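Local coordinates for CMP/dCMP-type deaminase domain-containing protein (Aspergillus oryzae RIB40, PDB 7DRY) that probably deaminates a pyrimidine intermediate of riboflavin biosynthesis, using a zinc ion held in a cytidine-deaminase fold, at residues Leu13-Arg27 with Arg165-Asn177. Residues are numbered along the deposited sequence; the frame is centred on the assembly and turned at random.
With SO4 (sulfate ion), chain D.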
ATOM      1  N   LEU A  13      -8.887  -4.198   3.030  1.00 10.42           N
ATOM      2  CA  LEU A  13      -9.343  -5.424   2.384  1.00  9.34           C
ATOM      3  C   LEU A  13     -10.663  -5.203   1.650  1.00 10.57           C
ATOM      4  O   LEU A  13     -10.865  -5.737   0.553  1.00 10.34           O
ATOM      5  CB  LEU A  13      -9.442  -6.559   3.404  1.00 12.33           C
ATOM      6  CG  LEU A  13      -9.554  -7.975   2.849  1.00 15.52           C
ATOM      7  CD1 LEU A  13      -8.363  -8.300   1.943  1.00 16.16           C
ATOM      8  CD2 LEU A  13      -9.638  -8.952   4.007  1.00 17.83           C
ATOM      9  N   SER A  14     -11.558  -4.397   2.220  1.00 10.12           N
ATOM     10  CA  SER A  14     -12.798  -4.075   1.524  1.00 10.24           C
ATOM     11  C   SER A  14     -12.515  -3.352   0.211  1.00 10.37           C
ATOM     12  O   SER A  14     -13.188  -3.596  -0.798  1.00 12.76           O
ATOM     13  CB  SER A  14     -13.663  -3.212   2.432  1.00 10.46           C
ATOM     14  OG  SER A  14     -14.187  -4.013   3.470  1.00 13.90           O
ATOM     15  N   LEU A  15     -11.530  -2.445   0.215  1.00 10.00           N
ATOM     16  CA  LEU A  15     -11.114  -1.788  -1.023  1.00 11.36           C
ATOM     17  C   LEU A  15     -10.565  -2.797  -2.019  1.00 11.56           C
ATOM     18  O   LEU A  15     -10.876  -2.736  -3.212  1.00 10.96           O
ATOM     19  CB  LEU A  15     -10.047  -0.733  -0.723  1.00 10.62           C
ATOM     20  CG  LEU A  15     -10.600   0.544  -0.096  1.00 11.22           C
ATOM     21  CD1 LEU A  15      -9.462   1.379   0.442  1.00 12.71           C
ATOM     22  CD2 LEU A  15     -11.410   1.338  -1.120  1.00 16.50           C
ATOM     23  N   ALA A  16      -9.735  -3.732  -1.544  1.00 11.15           N
ATOM     24  CA  ALA A  16      -9.160  -4.748  -2.417  1.00 10.50           C
ATOM     25  C   ALA A  16     -10.237  -5.540  -3.137  1.00 11.88           C
ATOM     26  O   ALA A  16     -10.027  -5.986  -4.272  1.00 12.34           O
ATOM     27  CB  ALA A  16      -8.289  -5.692  -1.589  1.00 11.80           C
ATOM     28  N   GLU A  17     -11.383  -5.743  -2.488  1.00 10.58           N
ATOM     29  CA  GLU A  17     -12.460  -6.523  -3.082  1.00 12.55           C
ATOM     30  C   GLU A  17     -13.129  -5.809  -4.245  1.00 11.68           C
ATOM     31  O   GLU A  17     -13.858  -6.453  -5.011  1.00 13.26           O
ATOM     32  CB  GLU A  17     -13.461  -6.904  -1.987  1.00 11.13           C
ATOM     33  CG  GLU A  17     -12.823  -7.823  -0.965  1.00 11.82           C
ATOM     34  CD  GLU A  17     -13.633  -7.994   0.287  1.00 17.75           C
ATOM     35  OE1 GLU A  17     -14.708  -7.382   0.388  1.00 20.05           O
ATOM     36  OE2 GLU A  17     -13.179  -8.751   1.171  1.00 20.23           O
ATOM     37  N   LYS A  18     -12.877  -4.510  -4.407  1.00 11.98           N
ATOM     38  CA  LYS A  18     -13.352  -3.791  -5.576  1.00 11.17           C
ATOM     39  C   LYS A  18     -12.524  -4.110  -6.813  1.00 13.31           C
ATOM     40  O   LYS A  18     -12.981  -3.843  -7.928  1.00 16.91           O
ATOM     41  CB  LYS A  18     -13.332  -2.281  -5.301  1.00 12.00           C
ATOM     42  CG  LYS A  18     -14.220  -1.849  -4.117  1.00 12.40           C
ATOM     43  CD  LYS A  18     -14.298  -0.329  -4.029  1.00 14.86           C
ATOM     44  CE  LYS A  18     -14.989   0.127  -2.738  1.00 17.09           C
ATOM     45  NZ  LYS A  18     -15.217   1.609  -2.707  1.00 22.38           N
ATOM     46  N   SER A  19     -11.338  -4.680  -6.639  0.54 13.82           N
ATOM     47  CA  SER A  19     -10.470  -4.958  -7.772  0.54 14.67           C
ATOM     48  C   SER A  19     -11.007  -6.145  -8.566  0.54 17.13           C
ATOM     49  O   SER A  19     -11.472  -7.128  -7.979  0.54 15.45           O
ATOM     50  CB  SER A  19      -9.067  -5.292  -7.269  0.54 13.96           C
ATOM     51  OG  SER A  19      -8.192  -5.591  -8.347  0.54 14.44           O
ATOM     52  N   PRO A  20     -10.952  -6.089  -9.895  1.00 19.97           N
ATOM     53  CA  PRO A  20     -11.413  -7.215 -10.710  1.00 24.26           C
ATOM     54  C   PRO A  20     -10.483  -8.404 -10.544  1.00 21.04           C
ATOM     55  O   PRO A  20      -9.255  -8.261 -10.650  1.00 25.95           O
ATOM     56  CB  PRO A  20     -11.333  -6.664 -12.143  1.00 24.86           C
ATOM     57  CG  PRO A  20     -10.301  -5.582 -12.072  1.00 28.84           C
ATOM     58  CD  PRO A  20     -10.468  -4.963 -10.711  1.00 24.99           C
ATOM     59  N   PRO A  21     -11.022  -9.586 -10.247  1.00 26.02           N
ATOM     60  CA  PRO A  21     -10.168 -10.780 -10.201  1.00 24.70           C
ATOM     61  C   PRO A  21      -9.657 -11.106 -11.594  1.00 26.05           C
ATOM     62  O   PRO A  21     -10.425 -11.166 -12.555  1.00 29.14           O
ATOM     63  CB  PRO A  21     -11.108 -11.874  -9.676  1.00 24.13           C
ATOM     64  CG  PRO A  21     -12.222 -11.126  -8.992  1.00 27.85           C
ATOM     65  CD  PRO A  21     -12.392  -9.870  -9.794  1.00 26.46           C
ATOM     66  N   ARG A  22      -8.350 -11.281 -11.702  1.00 22.39           N
ATOM     67  CA  ARG A  22      -7.688 -11.634 -12.945  1.00 25.98           C
ATOM     68  C   ARG A  22      -6.703 -12.756 -12.660  1.00 24.15           C
ATOM     69  O   ARG A  22      -6.266 -12.934 -11.517  1.00 24.38           O
ATOM     70  CB  ARG A  22      -6.939 -10.424 -13.524  1.00 28.25           C
ATOM     71  CG  ARG A  22      -7.835  -9.258 -13.922  1.00 31.99           C
ATOM     72  CD  ARG A  22      -8.465  -9.487 -15.288  1.00 41.03           C
ATOM     73  NE  ARG A  22      -9.225  -8.326 -15.745  1.00 51.51           N
ATOM     74  CZ  ARG A  22     -10.531  -8.162 -15.552  1.00 56.86           C
ATOM     75  NH1 ARG A  22     -11.139  -7.073 -16.004  1.00 51.50           N
ATOM     76  NH2 ARG A  22     -11.230  -9.088 -14.907  1.00 60.16           N
ATOM     77  N   PRO A  23      -6.339 -13.539 -13.676  1.00 26.42           N
ATOM     78  CA  PRO A  23      -5.403 -14.649 -13.438  1.00 26.95           C
ATOM     79  C   PRO A  23      -4.043 -14.214 -12.935  1.00 26.35           C
ATOM     80  O   PRO A  23      -3.332 -15.030 -12.339  1.00 28.61           O
ATOM     81  CB  PRO A  23      -5.297 -15.325 -14.815  1.00 29.58           C
ATOM     82  CG  PRO A  23      -6.536 -14.919 -15.532  1.00 34.14           C
ATOM     83  CD  PRO A  23      -6.863 -13.540 -15.053  1.00 29.12           C
ATOM     84  N   THR A  24      -3.645 -12.961 -13.150  1.00 26.61           N
ATOM     85  CA  THR A  24      -2.273 -12.559 -12.867  1.00 25.74           C
ATOM     86  C   THR A  24      -2.163 -11.312 -11.999  1.00 22.30           C
ATOM     87  O   THR A  24      -1.066 -10.756 -11.883  1.00 25.43           O
ATOM     88  CB  THR A  24      -1.508 -12.329 -14.172  1.00 30.54           C
ATOM     89  OG1 THR A  24      -2.023 -11.153 -14.805  1.00 31.06           O
ATOM     90  CG2 THR A  24      -1.678 -13.517 -15.106  1.00 32.44           C
ATOM     91  N   ASN A  25      -3.251 -10.836 -11.419  1.00 20.89           N
ATOM     92  CA  ASN A  25      -3.161  -9.669 -10.556  1.00 19.15           C
ATOM     93  C   ASN A  25      -3.208 -10.074  -9.086  1.00 17.28           C
ATOM     94  O   ASN A  25      -3.473 -11.225  -8.730  1.00 18.54           O
ATOM     95  CB  ASN A  25      -4.209  -8.606 -10.917  1.00 21.27           C
ATOM     96  CG  ASN A  25      -5.624  -8.991 -10.507  1.00 18.45           C
ATOM     97  OD1 ASN A  25      -5.903 -10.142 -10.159  1.00 19.35           O
ATOM     98  ND2 ASN A  25      -6.534  -8.018 -10.563  1.00 19.93           N
ATOM     99  N   PHE A  26      -2.883  -9.116  -8.232  1.00 15.92           N
ATOM    100  CA  PHE A  26      -2.943  -9.291  -6.786  1.00 14.32           C
ATOM    101  C   PHE A  26      -3.840  -8.185  -6.261  1.00 13.75           C
ATOM    102  O   PHE A  26      -3.483  -7.005  -6.329  1.00 13.08           O
ATOM    103  CB  PHE A  26      -1.542  -9.224  -6.177  1.00 14.48           C
ATOM    104  CG  PHE A  26      -0.738 -10.476  -6.396  1.00 15.88           C
ATOM    105  CD1 PHE A  26      -0.143 -10.732  -7.622  1.00 17.62           C
ATOM    106  CD2 PHE A  26      -0.598 -11.405  -5.381  1.00 15.73           C
ATOM    107  CE1 PHE A  26       0.587 -11.902  -7.831  1.00 19.07           C
ATOM    108  CE2 PHE A  26       0.130 -12.574  -5.577  1.00 17.32           C
ATOM    109  CZ  PHE A  26       0.723 -12.821  -6.800  1.00 18.93           C
ATOM    110  N   ARG A  27      -5.008  -8.575  -5.764  1.00 12.30           N
ATOM    111  CA  ARG A  27      -6.049  -7.634  -5.370  1.00 11.11           C
ATOM    112  C   ARG A  27      -5.734  -7.088  -3.987  1.00 10.73           C
ATOM    113  O   ARG A  27      -5.822  -7.815  -2.991  1.00 11.23           O
ATOM    114  CB  ARG A  27      -7.402  -8.332  -5.397  1.00 11.69           C
ATOM    115  CG  ARG A  27      -7.757  -8.805  -6.787  1.00 13.21           C
ATOM    116  CD  ARG A  27      -8.865  -9.816  -6.736  1.00 13.97           C
ATOM    117  NE  ARG A  27     -10.176  -9.204  -6.555  1.00 15.41           N
ATOM    118  CZ  ARG A  27     -11.064  -9.585  -5.635  1.00 17.05           C
ATOM    119  NH1 ARG A  27     -10.772 -10.554  -4.772  1.00 14.12           N
ATOM    120  NH2 ARG A  27     -12.248  -9.005  -5.593  1.00 13.52           N
ATOM    121  N   ARG A 165      -4.613 -14.848   6.212  1.00 14.69           N
ATOM    122  CA  ARG A 165      -5.313 -15.740   5.298  1.00 14.08           C
ATOM    123  C   ARG A 165      -6.318 -14.976   4.448  1.00 15.65           C
ATOM    124  O   ARG A 165      -6.368 -15.155   3.226  1.00 14.95           O
ATOM    125  CB  ARG A 165      -5.979 -16.894   6.044  1.00 15.75           C
ATOM    126  CG  ARG A 165      -6.730 -17.792   5.086  1.00 19.18           C
ATOM    127  CD  ARG A 165      -7.147 -19.119   5.665  1.00 21.52           C
ATOM    128  NE  ARG A 165      -7.892 -19.843   4.644  1.00 25.87           N
ATOM    129  CZ  ARG A 165      -8.674 -20.886   4.875  1.00 23.15           C
ATOM    130  NH1 ARG A 165      -8.811 -21.361   6.110  1.00 27.22           N
ATOM    131  NH2 ARG A 165      -9.316 -21.454   3.862  1.00 25.73           N
ATOM    132  N   GLU A 166      -7.115 -14.101   5.074  1.00 15.11           N
ATOM    133  CA  GLU A 166      -8.121 -13.351   4.327  1.00 13.48           C
ATOM    134  C   GLU A 166      -7.483 -12.414   3.313  1.00 13.53           C
ATOM    135  O   GLU A 166      -7.994 -12.259   2.198  1.00 13.82           O
ATOM    136  CB  GLU A 166      -9.004 -12.555   5.287  1.00 17.05           C
ATOM    137  CG  GLU A 166      -9.935 -13.433   6.095  1.00 20.81           C
ATOM    138  CD  GLU A 166     -10.571 -12.680   7.240  1.00 35.28           C
ATOM    139  OE1 GLU A 166     -11.626 -12.047   7.020  1.00 40.49           O
ATOM    140  OE2 GLU A 166      -9.998 -12.709   8.351  1.00 40.59           O
ATOM    141  N   ILE A 167      -6.377 -11.769   3.690  1.00 12.74           N
ATOM    142  CA  ILE A 167      -5.677 -10.891   2.754  1.00 11.84           C
ATOM    143  C   ILE A 167      -5.231 -11.665   1.521  1.00 12.76           C
ATOM    144  O   ILE A 167      -5.402 -11.205   0.387  1.00 12.49           O
ATOM    145  CB  ILE A 167      -4.504 -10.199   3.462  1.00 11.59           C
ATOM    146  CG1 ILE A 167      -5.042  -9.111   4.388  1.00 11.67           C
ATOM    147  CG2 ILE A 167      -3.507  -9.625   2.447  1.00 11.90           C
ATOM    148  CD1 ILE A 167      -3.985  -8.549   5.334  1.00 14.73           C
ATOM    149  N   LEU A 168      -4.686 -12.867   1.722  1.00 11.53           N
ATOM    150  CA  LEU A 168      -4.203 -13.666   0.598  1.00 13.50           C
ATOM    151  C   LEU A 168      -5.354 -14.219  -0.230  1.00 14.13           C
ATOM    152  O   LEU A 168      -5.287 -14.212  -1.464  1.00 14.09           O
ATOM    153  CB  LEU A 168      -3.316 -14.802   1.110  1.00 13.81           C
ATOM    154  CG  LEU A 168      -1.983 -14.334   1.690  1.00 14.62           C
ATOM    155  CD1 LEU A 168      -1.324 -15.440   2.484  1.00 16.26           C
ATOM    156  CD2 LEU A 168      -1.066 -13.851   0.571  1.00 16.68           C
ATOM    157  N   GLU A 169      -6.417 -14.700   0.428  1.00 12.98           N
ATOM    158  CA  GLU A 169      -7.560 -15.240  -0.312  1.00 14.61           C
ATOM    159  C   GLU A 169      -8.149 -14.196  -1.247  1.00 14.50           C
ATOM    160  O   GLU A 169      -8.502 -14.504  -2.392  1.00 17.09           O
ATOM    161  CB  GLU A 169      -8.649 -15.742   0.639  1.00 16.23           C
ATOM    162  CG  GLU A 169      -8.244 -16.896   1.572  1.00 19.18           C
ATOM    163  CD  GLU A 169      -8.235 -18.254   0.916  1.00 27.82           C
ATOM    164  OE1 GLU A 169      -8.441 -18.344  -0.311  1.00 26.79           O
ATOM    165  OE2 GLU A 169      -8.028 -19.240   1.647  1.00 24.01           O
ATOM    166  N   VAL A 170      -8.288 -12.960  -0.767  1.00 12.79           N
ATOM    167  CA  VAL A 170      -8.780 -11.889  -1.621  1.00 12.72           C
ATOM    168  C   VAL A 170      -7.766 -11.582  -2.716  1.00 13.16           C
ATOM    169  O   VAL A 170      -8.115 -11.471  -3.898  1.00 13.38           O
ATOM    170  CB  VAL A 170      -9.099 -10.651  -0.767  1.00 11.87           C
ATOM    171  CG1 VAL A 170      -9.333  -9.422  -1.654  1.00 13.20           C
ATOM    172  CG2 VAL A 170     -10.303 -10.927   0.146  1.00 13.31           C
ATOM    173  N   ALA A 171      -6.492 -11.483  -2.342  1.00 12.09           N
ATOM    174  CA  ALA A 171      -5.468 -11.047  -3.287  1.00 12.45           C
ATOM    175  C   ALA A 171      -5.414 -11.937  -4.523  1.00 13.90           C
ATOM    176  O   ALA A 171      -5.296 -11.437  -5.649  1.00 13.76           O
ATOM    177  CB  ALA A 171      -4.105 -11.020  -2.605  1.00 13.48           C
ATOM    178  N   VAL A 172      -5.461 -13.256  -4.341  1.00 14.45           N
ATOM    179  CA  VAL A 172      -5.245 -14.190  -5.449  1.00 14.71           C
ATOM    180  C   VAL A 172      -6.552 -14.812  -5.953  1.00 15.31           C
ATOM    181  O   VAL A 172      -6.527 -15.873  -6.586  1.00 16.85           O
ATOM    182  CB  VAL A 172      -4.182 -15.255  -5.128  1.00 15.76           C
ATOM    183  CG1 VAL A 172      -2.865 -14.593  -4.734  1.00 18.68           C
ATOM    184  CG2 VAL A 172      -4.675 -16.198  -4.039  1.00 20.27           C
ATOM    185  N   ALA A 173      -7.686 -14.154  -5.711  1.00 15.19           N
ATOM    186  CA  ALA A 173      -8.995 -14.706  -6.055  1.00 16.50           C
ATOM    187  C   ALA A 173      -9.107 -15.091  -7.523  1.00 18.42           C
ATOM    188  O   ALA A 173      -9.836 -16.030  -7.862  1.00 22.32           O
ATOM    189  CB  ALA A 173     -10.067 -13.663  -5.742  1.00 18.82           C
ATOM    190  N   GLY A 174      -8.428 -14.369  -8.408  1.00 18.97           N
ATOM    191  CA  GLY A 174      -8.527 -14.665  -9.820  1.00 21.10           C
ATOM    192  C   GLY A 174      -7.585 -15.728 -10.337  1.00 23.97           C
ATOM    193  O   GLY A 174      -7.631 -16.055 -11.528  1.00 26.76           O
ATOM    194  N   HIS A 175      -6.742 -16.294  -9.476  1.00 21.68           N
ATOM    195  CA  HIS A 175      -5.711 -17.225  -9.913  1.00 22.47           C
ATOM    196  C   HIS A 175      -6.248 -18.643 -10.029  1.00 24.58           C
ATOM    197  O   HIS A 175      -7.146 -19.052  -9.291  1.00 23.76           O
ATOM    198  CB  HIS A 175      -4.547 -17.233  -8.927  1.00 21.67           C
ATOM    199  CG  HIS A 175      -3.828 -15.927  -8.836  1.00 21.75           C
ATOM    200  ND1 HIS A 175      -2.598 -15.799  -8.230  1.00 21.69           N
ATOM    201  CD2 HIS A 175      -4.165 -14.690  -9.272  1.00 23.65           C
ATOM    202  CE1 HIS A 175      -2.211 -14.536  -8.289  1.00 22.03           C
ATOM    203  NE2 HIS A 175      -3.145 -13.842  -8.913  1.00 19.39           N
ATOM    204  N   GLU A 176      -5.632 -19.401 -10.938  1.00 26.99           N
ATOM    205  CA  GLU A 176      -6.051 -20.772 -11.214  1.00 29.73           C
ATOM    206  C   GLU A 176      -6.008 -21.641  -9.963  1.00 34.98           C
ATOM    207  O   GLU A 176      -6.985 -22.326  -9.635  1.00 40.34           O
ATOM    208  CB  GLU A 176      -5.155 -21.360 -12.302  1.00 34.44           C
ATOM    209  CG  GLU A 176      -5.356 -20.730 -13.664  1.00 45.65           C
ATOM    210  CD  GLU A 176      -6.353 -21.497 -14.506  1.00 58.27           C
ATOM    211  OE1 GLU A 176      -6.612 -21.078 -15.654  1.00 62.24           O
ATOM    212  OE2 GLU A 176      -6.877 -22.519 -14.016  1.00 63.26           O
ATOM    213  N   ASN A 177      -4.878 -21.656  -9.265  1.00 31.47           N
ATOM    214  CA  ASN A 177      -4.777 -22.544  -8.110  1.00 34.61           C
ATOM    215  C   ASN A 177      -4.634 -21.728  -6.839  1.00 33.34           C
ATOM    216  O   ASN A 177      -3.652 -21.853  -6.100  1.00 31.56           O
ATOM    217  CB  ASN A 177      -3.664 -23.574  -8.291  1.00 40.03           C
ATOM    218  CG  ASN A 177      -3.745 -24.270  -9.631  1.00 44.83           C
ATOM    219  OD1 ASN A 177      -4.665 -25.054  -9.881  1.00 49.48           O
ATOM    220  ND2 ASN A 177      -2.787 -23.986 -10.505  1.00 50.33           N
TER
HETATM  221  S   SO4 D 302     -17.465   2.488  -5.535  1.00 58.81           S
HETATM  222  O1  SO4 D 302     -17.194   3.910  -5.728  1.00 61.14           O
HETATM  223  O2  SO4 D 302     -18.803   2.179  -6.032  1.00 68.21           O
HETATM  224  O3  SO4 D 302     -17.390   2.162  -4.114  1.00 65.57           O
HETATM  225  O4  SO4 D 302     -16.480   1.697  -6.267  1.00 64.30           O
HETATM  226  O   HOH W   1      -6.573 -12.192  -8.164  1.00 17.81           O
HETATM  227  O   HOH W   2      -5.395  -8.213  -0.308  1.00 11.98           O
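R27 reads the C-terminal end of helix 164-171 with both backbone and side chain, an example of how a loop can answer carbonyls at the last turn of a helix. Its amide N donates to A171 O at 2.9 Å. A bend at chi3 (79°) brings NH1 to V170 O at 2.9 Å while NE and NH2 face S19 O; V170 O is shared with A173 N, which reaches it from the opposite face. The same guanidinium holds its own loop: NE and NH2 grip S19 O side-on, while A16 O and P21 CG lie over its two faces.

Beyond the helix, H175 NE2 donates to N25 O at 2.6 Å. H175 ND1 bonds to E181 of helix 178-187, so both ring nitrogens are engaged and the ring's rotation is fixed. It turns its edge to the face of F26 in a T-shaped pair, the planes at 89° and H175 CE1 3.7 Å from F26 CZ. V172 CG1 flanks F26 obliquely, and F140 meets both rings.

Water completes the polar seam: one molecule accepts from G174 N and lies within bonding distance of N25 OD1 and A171 O, another links R27 O and I167 O.

Apolar packing joins the two helices. With CG anti to the backbone N (chi1 -165°), L13 lays CD1 against V170 CB (3.7 Å) and CD2 against E166 CB; A16 CB meets V170 CG1.

F26 lies about 6 Å, side chain to side chain, from the zinc ligand H61. Donors of R27 and H175 thus meet two main-chain carbonyls at the helix end and N25 O, tying loop and helix end together from both sides of the contact.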